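Long-range contacts in citrate lyase (Yersinia pestis, PDB 3QLL), which probably acts as a magnesium-dependent lyase resembling the citrate lyase beta subunit, although its own reaction remains putative: residues A[45-50]-A[263-268]; A[158-163]-A[178-183]. All coordinates share one frame; numbering follows the deposited sequence.

Contact 1: A[45-50]-A[263-268]; sequences TRSWLF and TINTLF
S47 and N265 make the polar link between the start of strand 47-52 and helix 261-267. The hydroxyl of S47 donates from OG to OD1 of N265 at 2.6 Å, meeting the carbonyl at a C=O...O angle of 129° and tilted 16° from its plane. OG sits between the backbone N and the carbonyl carbon, which turns it to the helix; the same OG also bonds to D68 N.

Stacking comes next. The guanidinium of R46 lies almost flat on the N265 amide, the two planes 13° apart, with NH2 of R46 3.6 Å from CG of N265. A bend at chi3 of R46 folds the chain over the amide while its NE keeps a salt bridge to D68 and its NH1 bonds to T269 OG1 just past the helix.

Van der Waals packing completes the seam. CG of R46 runs past CB of F268 at 3.7 Å, the two side chains heading in opposite directions. The branch methyl CG2 of I264 rests against the carbonyl O of R46 at 3.4 Å and on CB of S47 at 4.0 Å.

This is structural packing away from the annotated sites, where the (beta/alpha)8 barrel closes: its first strand meets the helix following last strand 252-255. D68 ties both R46 and S47 to the loop before strand 69-73. It probably offsets much of the arginine charge, and the neutral amide of N265 offers the guanidinium a flat face to stack on.

Contact 2: A[158-163]-A[178-183]; sequences TRLIGI and AATPKL
The guanidinium of R159 has K182 O over one face, 3.7 Å above the plane and displaced toward the rim. Two further carbonyl oxygens approach it obliquely: NH2 of R159 comes within 3.1 Å of P181 O and 3.2 Å of L183 O. A bend at chi3 of R159 (71°) curls the chain back over the turn, so that three successive carbonyl oxygens gather near the guanidinium, which would be expected to favour its charge. Its CB also packs on K182 O, at 3.5 Å.

That same K182 O takes the backbone bond that starts the pairing. L160 N donates to it at 3.0 Å, nearly straight at the hydrogen (175°) although the donor stands 40° out of the carbonyl plane. L160 then faces L183 as a parallel bridge pair, and CD1 of L183 reaches L160 O at 3.6 Å and G162 N at 3.9 Å. CE of K182 also lies 3.2 Å from T158 O.

The incoming chain is shaped by a type I turn from T180 to L183 and by an ST turn in which T180 OG1 accepts from K182 N; D148 of helix 141-150 holds that hydroxyl too. L160 and L183 both pack against this helix, through L147 and L144 respectively. Together the elements form a right-handed beta-alpha-beta crossover, with helices 167-171 and 173-177 between neighbouring parallel strands, the repeating step of a TIM barrel.

Overall arrangement
Both contacts belong to the same closed eight-stranded parallel barrel, but they join different layers of it. Contact 1 brings the first strand and the helix after the last strand together, at the seam that closes the barrel, across 212 intervening residues; contact 2, nested within that loop, pairs the fifth and sixth strands, which are close in sequence. Contact 2 is the more buried and relies on strand pairing and main-chain carbonyls, whereas contact 1 is partly buried and works through side chains: a hydroxyl-amide bond and a flat stack. Their centres lie 21 Å apart, yet W48 and I161 meet in the barrel interior, CH2 to CD1 at 3.9 Å.

Contact 1: A[45-50]-A[263-268]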
ATOM      1  N   THR A  45      -3.195 -21.529  16.497  1.00 73.80           N
ATOM      2  CA  THR A  45      -4.632 -21.364  16.250  1.00 68.52           C
ATOM      3  C   THR A  45      -4.927 -21.072  14.768  1.00 68.54           C
ATOM      4  O   THR A  45      -4.138 -20.384  14.081  1.00 76.88           O
ATOM      5  CB  THR A  45      -5.246 -20.223  17.107  1.00 50.14           C
ATOM      6  OG1 THR A  45      -4.952 -18.947  16.542  1.00 52.82           O
ATOM      7  CG2 THR A  45      -4.782 -20.330  18.569  1.00 54.71           C
ATOM      8  N   ARG A  46      -6.041 -21.600  14.271  1.00 65.57           N
ATOM      9  CA  ARG A  46      -6.417 -21.464  12.865  1.00 63.72           C
ATOM     10  C   ARG A  46      -7.793 -20.799  12.766  1.00 56.86           C
ATOM     11  O   ARG A  46      -8.049 -20.028  11.832  1.00 52.71           O
ATOM     12  CB  ARG A  46      -6.464 -22.828  12.168  1.00 60.42           C
ATOM     13  CG  ARG A  46      -5.181 -23.617  12.217  1.00 62.16           C
ATOM     14  CD  ARG A  46      -5.416 -25.102  12.110  1.00 52.87           C
ATOM     15  NE  ARG A  46      -6.310 -25.585  13.162  1.00 61.51           N
ATOM     16  CZ  ARG A  46      -6.788 -26.831  13.236  1.00 66.46           C
ATOM     17  NH1 ARG A  46      -6.458 -27.734  12.309  1.00 64.45           N
ATOM     18  NH2 ARG A  46      -7.599 -27.171  14.235  1.00 52.25           N
ATOM     19  N   SER A  47      -8.686 -21.167  13.687  1.00 52.80           N
ATOM     20  CA  SER A  47     -10.072 -20.695  13.679  1.00 60.07           C
ATOM     21  C   SER A  47     -10.460 -19.944  14.953  1.00 52.47           C
ATOM     22  O   SER A  47     -10.275 -20.436  16.055  1.00 57.58           O
ATOM     23  CB  SER A  47     -11.046 -21.876  13.472  1.00 56.09           C
ATOM     24  OG  SER A  47     -10.661 -23.006  14.235  1.00 62.24           O
ATOM     25  N   TRP A  48     -11.023 -18.770  14.782  1.00 50.94           N
ATOM     26  CA  TRP A  48     -11.566 -17.999  15.888  1.00 54.93           C
ATOM     27  C   TRP A  48     -13.058 -17.777  15.691  1.00 49.57           C
ATOM     28  O   TRP A  48     -13.468 -17.096  14.751  1.00 46.34           O
ATOM     29  CB  TRP A  48     -10.852 -16.644  16.007  1.00 47.29           C
ATOM     30  CG  TRP A  48      -9.418 -16.778  16.392  1.00 56.14           C
ATOM     31  CD1 TRP A  48      -8.434 -17.416  15.683  1.00 54.20           C
ATOM     32  CD2 TRP A  48      -8.783 -16.229  17.546  1.00 56.26           C
ATOM     33  NE1 TRP A  48      -7.241 -17.316  16.331  1.00 57.74           N
ATOM     34  CE2 TRP A  48      -7.411 -16.577  17.471  1.00 59.08           C
ATOM     35  CE3 TRP A  48      -9.229 -15.457  18.625  1.00 49.87           C
ATOM     36  CZ2 TRP A  48      -6.483 -16.207  18.452  1.00 52.22           C
ATOM     37  CZ3 TRP A  48      -8.310 -15.093  19.607  1.00 57.50           C
ATOM     38  CH2 TRP A  48      -6.952 -15.463  19.512  1.00 59.66           C
ATOM     39  N   LEU A  49     -13.869 -18.332  16.573  1.00 56.66           N
ATOM     40  CA  LEU A  49     -15.325 -18.282  16.400  1.00 56.86           C
ATOM     41  C   LEU A  49     -15.964 -17.277  17.329  1.00 62.40           C
ATOM     42  O   LEU A  49     -15.886 -17.426  18.558  1.00 62.68           O
ATOM     43  CB  LEU A  49     -15.941 -19.647  16.627  1.00 45.60           C
ATOM     44  CG  LEU A  49     -17.453 -19.757  16.447  1.00 57.77           C
ATOM     45  CD1 LEU A  49     -18.017 -19.417  15.033  1.00 48.07           C
ATOM     46  CD2 LEU A  49     -17.813 -21.168  16.866  1.00 59.81           C
ATOM     47  N   PHE A  50     -16.641 -16.294  16.737  1.00 57.79           N
ATOM     48  CA  PHE A  50     -17.426 -15.320  17.494  1.00 59.94           C
ATOM     49  C   PHE A  50     -18.757 -15.955  17.866  1.00 64.66           C
ATOM     50  O   PHE A  50     -19.486 -16.403  17.000  1.00 64.75           O
ATOM     51  CB  PHE A  50     -17.688 -14.041  16.679  1.00 54.37           C
ATOM     52  CG  PHE A  50     -16.504 -13.142  16.525  1.00 55.80           C
ATOM     53  CD1 PHE A  50     -16.097 -12.317  17.571  1.00 52.31           C
ATOM     54  CD2 PHE A  50     -15.806 -13.086  15.315  1.00 59.21           C
ATOM     55  CE1 PHE A  50     -15.012 -11.472  17.421  1.00 60.16           C
ATOM     56  CE2 PHE A  50     -14.717 -12.227  15.160  1.00 59.72           C
ATOM     57  CZ  PHE A  50     -14.322 -11.426  16.216  1.00 62.33           C
ATOM     58  N   THR A 263     -13.984 -25.970   7.388  1.00 57.77           N
ATOM     59  CA  THR A 263     -13.337 -25.432   6.188  1.00 60.11           C
ATOM     60  C   THR A 263     -12.072 -24.626   6.518  1.00 59.38           C
ATOM     61  O   THR A 263     -11.015 -24.844   5.913  1.00 57.75           O
ATOM     62  CB  THR A 263     -14.314 -24.524   5.406  1.00 61.80           C
ATOM     63  OG1 THR A 263     -15.463 -25.298   4.990  1.00 62.89           O
ATOM     64  CG2 THR A 263     -13.653 -23.970   4.188  1.00 50.95           C
ATOM     65  N   ILE A 264     -12.172 -23.751   7.512  1.00 50.79           N
ATOM     66  CA  ILE A 264     -11.069 -22.896   7.898  1.00 51.18           C
ATOM     67  C   ILE A 264      -9.939 -23.748   8.514  1.00 62.38           C
ATOM     68  O   ILE A 264      -8.752 -23.553   8.207  1.00 67.02           O
ATOM     69  CB  ILE A 264     -11.515 -21.814   8.890  1.00 49.82           C
ATOM     70  CG1 ILE A 264     -12.375 -20.755   8.186  1.00 62.78           C
ATOM     71  CG2 ILE A 264     -10.309 -21.195   9.568  1.00 43.75           C
ATOM     72  CD1 ILE A 264     -13.064 -19.762   9.151  1.00 59.18           C
ATOM     73  N   ASN A 265     -10.300 -24.675   9.398  1.00 58.75           N
ATOM     74  CA  ASN A 265      -9.322 -25.578   9.990  1.00 62.68           C
ATOM     75  C   ASN A 265      -8.505 -26.361   8.990  1.00 65.22           C
ATOM     76  O   ASN A 265      -7.271 -26.363   9.026  1.00 68.87           O
ATOM     77  CB  ASN A 265     -10.005 -26.542  10.958  1.00 60.71           C
ATOM     78  CG  ASN A 265     -10.348 -25.868  12.265  1.00 67.15           C
ATOM     79  OD1 ASN A 265      -9.849 -24.780  12.543  1.00 66.63           O
ATOM     80  ND2 ASN A 265     -11.159 -26.512  13.087  1.00 70.12           N
ATOM     81  N   THR A 266      -9.207 -26.983   8.063  1.00 66.25           N
ATOM     82  CA  THR A 266      -8.580 -27.804   7.048  1.00 71.00           C
ATOM     83  C   THR A 266      -7.599 -27.034   6.184  1.00 73.72           C
ATOM     84  O   THR A 266      -6.480 -27.495   5.965  1.00 76.15           O
ATOM     85  CB  THR A 266      -9.631 -28.460   6.139  1.00 70.25           C
ATOM     86  OG1 THR A 266     -10.549 -29.203   6.943  1.00 74.46           O
ATOM     87  CG2 THR A 266      -8.952 -29.364   5.131  1.00 66.57           C
ATOM     88  N   LEU A 267      -8.028 -25.863   5.708  1.00 71.70           N
ATOM     89  CA  LEU A 267      -7.243 -25.055   4.767  1.00 70.86           C
ATOM     90  C   LEU A 267      -5.974 -24.434   5.406  1.00 62.84           C
ATOM     91  O   LEU A 267      -4.998 -24.142   4.712  1.00 69.82           O
ATOM     92  CB  LEU A 267      -8.123 -23.957   4.120  1.00 59.12           C
ATOM     93  CG  LEU A 267      -9.184 -24.482   3.122  1.00 56.81           C
ATOM     94  CD1 LEU A 267     -10.036 -23.365   2.522  1.00 55.80           C
ATOM     95  CD2 LEU A 267      -8.543 -25.278   2.008  1.00 57.66           C
ATOM     96  N   PHE A 268      -5.998 -24.267   6.726  1.00 55.49           N
ATOM     97  CA  PHE A 268      -4.859 -23.760   7.492  1.00 59.22           C
ATOM     98  C   PHE A 268      -4.061 -24.927   8.122  1.00 71.62           C
ATOM     99  O   PHE A 268      -3.245 -24.720   9.030  1.00 72.19           O
ATOM    100  CB  PHE A 268      -5.314 -22.787   8.575  1.00 51.50           C
ATOM    101  CG  PHE A 268      -5.498 -21.368   8.103  1.00 54.25           C
ATOM    102  CD1 PHE A 268      -4.415 -20.610   7.652  1.00 60.35           C
ATOM    103  CD2 PHE A 268      -6.724 -20.764   8.195  1.00 46.86           C
ATOM    104  CE1 PHE A 268      -4.586 -19.258   7.274  1.00 56.30           C
ATOM    105  CE2 PHE A 268      -6.909 -19.433   7.821  1.00 48.68           C
ATOM    106  CZ  PHE A 268      -5.844 -18.675   7.367  1.00 51.20           C
TER

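Contact 2: A[158-163]-A[178-183]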
ATOM      1  N   THR A 158      -3.197 -12.740  31.043  1.00 77.48           N
ATOM      2  CA  THR A 158      -4.160 -12.496  29.976  1.00 73.00           C
ATOM      3  C   THR A 158      -3.513 -11.753  28.808  1.00 71.62           C
ATOM      4  O   THR A 158      -2.926 -10.685  28.983  1.00 76.06           O
ATOM      5  CB  THR A 158      -5.341 -11.680  30.469  1.00 74.50           C
ATOM      6  OG1 THR A 158      -6.119 -12.444  31.396  1.00 90.92           O
ATOM      7  CG2 THR A 158      -6.189 -11.251  29.281  1.00 64.51           C
ATOM      8  N   ARG A 159      -3.661 -12.302  27.617  1.00 59.99           N
ATOM      9  CA  ARG A 159      -3.067 -11.708  26.440  1.00 56.35           C
ATOM     10  C   ARG A 159      -4.102 -10.944  25.637  1.00 57.19           C
ATOM     11  O   ARG A 159      -5.310 -11.185  25.799  1.00 52.23           O
ATOM     12  CB  ARG A 159      -2.363 -12.773  25.593  1.00 56.37           C
ATOM     13  CG  ARG A 159      -1.133 -13.336  26.280  1.00 55.98           C
ATOM     14  CD  ARG A 159      -0.395 -14.281  25.349  1.00 84.09           C
ATOM     15  NE  ARG A 159       0.279 -13.575  24.253  1.00 83.65           N
ATOM     16  CZ  ARG A 159       1.503 -13.073  24.332  1.00 79.12           C
ATOM     17  NH1 ARG A 159       2.169 -13.167  25.478  1.00 92.99           N
ATOM     18  NH2 ARG A 159       2.048 -12.449  23.283  1.00 73.79           N
ATOM     19  N   LEU A 160      -3.626 -10.011  24.805  1.00 43.11           N
ATOM     20  CA  LEU A 160      -4.507  -9.126  24.064  1.00 42.33           C
ATOM     21  C   LEU A 160      -4.592  -9.466  22.596  1.00 49.88           C
ATOM     22  O   LEU A 160      -3.649  -9.970  22.008  1.00 51.58           O
ATOM     23  CB  LEU A 160      -4.065  -7.663  24.213  1.00 45.13           C
ATOM     24  CG  LEU A 160      -3.886  -7.168  25.635  1.00 50.02           C
ATOM     25  CD1 LEU A 160      -3.507  -5.690  25.650  1.00 42.48           C
ATOM     26  CD2 LEU A 160      -5.178  -7.427  26.390  1.00 47.02           C
ATOM     27  N   ILE A 161      -5.752  -9.219  22.017  1.00 48.80           N
ATOM     28  CA  ILE A 161      -5.924  -9.238  20.579  1.00 43.70           C
ATOM     29  C   ILE A 161      -6.585  -7.923  20.159  1.00 46.68           C
ATOM     30  O   ILE A 161      -7.677  -7.597  20.638  1.00 49.34           O
ATOM     31  CB  ILE A 161      -6.843 -10.415  20.120  1.00 50.25           C
ATOM     32  CG1 ILE A 161      -6.279 -11.760  20.576  1.00 42.65           C
ATOM     33  CG2 ILE A 161      -7.022 -10.387  18.611  1.00 48.62           C
ATOM     34  CD1 ILE A 161      -4.991 -12.164  19.912  1.00 39.96           C
ATOM     35  N   GLY A 162      -5.958  -7.182  19.246  1.00 44.21           N
ATOM     36  CA  GLY A 162      -6.542  -5.941  18.761  1.00 39.04           C
ATOM     37  C   GLY A 162      -7.267  -6.171  17.436  1.00 42.54           C
ATOM     38  O   GLY A 162      -6.902  -7.080  16.678  1.00 39.90           O
ATOM     39  N   ILE A 163      -8.355  -5.445  17.200  1.00 44.55           N
ATOM     40  CA  ILE A 163      -9.029  -5.500  15.897  1.00 42.56           C
ATOM     41  C   ILE A 163      -8.731  -4.218  15.122  1.00 47.82           C
ATOM     42  O   ILE A 163      -9.048  -3.114  15.581  1.00 43.79           O
ATOM     43  CB  ILE A 163     -10.548  -5.676  16.020  1.00 39.27           C
ATOM     44  CG1 ILE A 163     -10.880  -6.949  16.790  1.00 43.49           C
ATOM     45  CG2 ILE A 163     -11.219  -5.673  14.635  1.00 44.08           C
ATOM     46  CD1 ILE A 163     -12.366  -7.185  16.906  1.00 38.50           C
ATOM     47  N   ALA A 178       3.328  -3.054  17.675  1.00 34.02           N
ATOM     48  CA  ALA A 178       4.531  -2.970  18.482  1.00 43.21           C
ATOM     49  C   ALA A 178       4.197  -2.454  19.902  1.00 49.42           C
ATOM     50  O   ALA A 178       5.106  -2.151  20.706  1.00 47.50           O
ATOM     51  CB  ALA A 178       5.568  -2.060  17.803  1.00 36.92           C
ATOM     52  N   ALA A 179       2.906  -2.346  20.204  1.00 39.30           N
ATOM     53  CA  ALA A 179       2.476  -1.596  21.414  1.00 46.16           C
ATOM     54  C   ALA A 179       2.890  -2.204  22.760  1.00 42.88           C
ATOM     55  O   ALA A 179       3.095  -1.484  23.718  1.00 46.63           O
ATOM     56  CB  ALA A 179       0.946  -1.386  21.386  1.00 51.07           C
ATOM     57  N   THR A 180       2.728  -3.512  22.888  1.00 45.44           N
ATOM     58  CA  THR A 180       3.067  -4.241  24.116  1.00 48.80           C
ATOM     59  C   THR A 180       3.316  -5.715  23.818  1.00 39.57           C
ATOM     60  O   THR A 180       2.673  -6.273  22.946  1.00 48.43           O
ATOM     61  CB  THR A 180       1.945  -4.057  25.183  1.00 59.92           C
ATOM     62  OG1 THR A 180       2.165  -4.974  26.251  1.00 62.83           O
ATOM     63  CG2 THR A 180       0.618  -4.390  24.600  1.00 52.21           C
ATOM     64  N   PRO A 181       4.200  -6.368  24.594  1.00 54.15           N
ATOM     65  CA  PRO A 181       4.512  -7.816  24.512  1.00 48.11           C
ATOM     66  C   PRO A 181       3.261  -8.645  24.753  1.00 50.56           C
ATOM     67  O   PRO A 181       3.209  -9.816  24.390  1.00 54.75           O
ATOM     68  CB  PRO A 181       5.504  -8.038  25.655  1.00 51.44           C
ATOM     69  CG  PRO A 181       6.141  -6.719  25.862  1.00 52.39           C
ATOM     70  CD  PRO A 181       5.157  -5.646  25.454  1.00 40.81           C
ATOM     71  N   LYS A 182       2.332  -8.100  25.527  1.00 60.08           N
ATOM     72  CA  LYS A 182       1.095  -8.819  25.782  1.00 68.20           C
ATOM     73  C   LYS A 182       0.184  -9.000  24.558  1.00 57.44           C
ATOM     74  O   LYS A 182      -0.688  -9.867  24.565  1.00 54.89           O
ATOM     75  CB  LYS A 182       0.343  -8.177  26.933  1.00 77.73           C
ATOM     76  CG  LYS A 182       0.876  -8.756  28.220  1.00 91.92           C
ATOM     77  CD  LYS A 182       0.466  -7.999  29.448  1.00102.42           C
ATOM     78  CE  LYS A 182      -0.996  -8.212  29.761  1.00109.18           C
ATOM     79  NZ  LYS A 182      -1.276  -7.985  31.202  1.00111.23           N
ATOM     80  N   LEU A 183       0.389  -8.191  23.521  1.00 52.13           N
ATOM     81  CA  LEU A 183      -0.345  -8.342  22.259  1.00 52.84           C
ATOM     82  C   LEU A 183       0.033  -9.663  21.607  1.00 50.10           C
ATOM     83  O   LEU A 183       1.219  -9.957  21.466  1.00 54.65           O
ATOM     84  CB  LEU A 183      -0.036  -7.188  21.314  1.00 50.67           C
ATOM     85  CG  LEU A 183      -0.727  -7.236  19.957  1.00 50.15           C
ATOM     86  CD1 LEU A 183      -2.210  -7.172  20.212  1.00 45.27           C
ATOM     87  CD2 LEU A 183      -0.275  -6.081  19.080  1.00 53.14           C
TER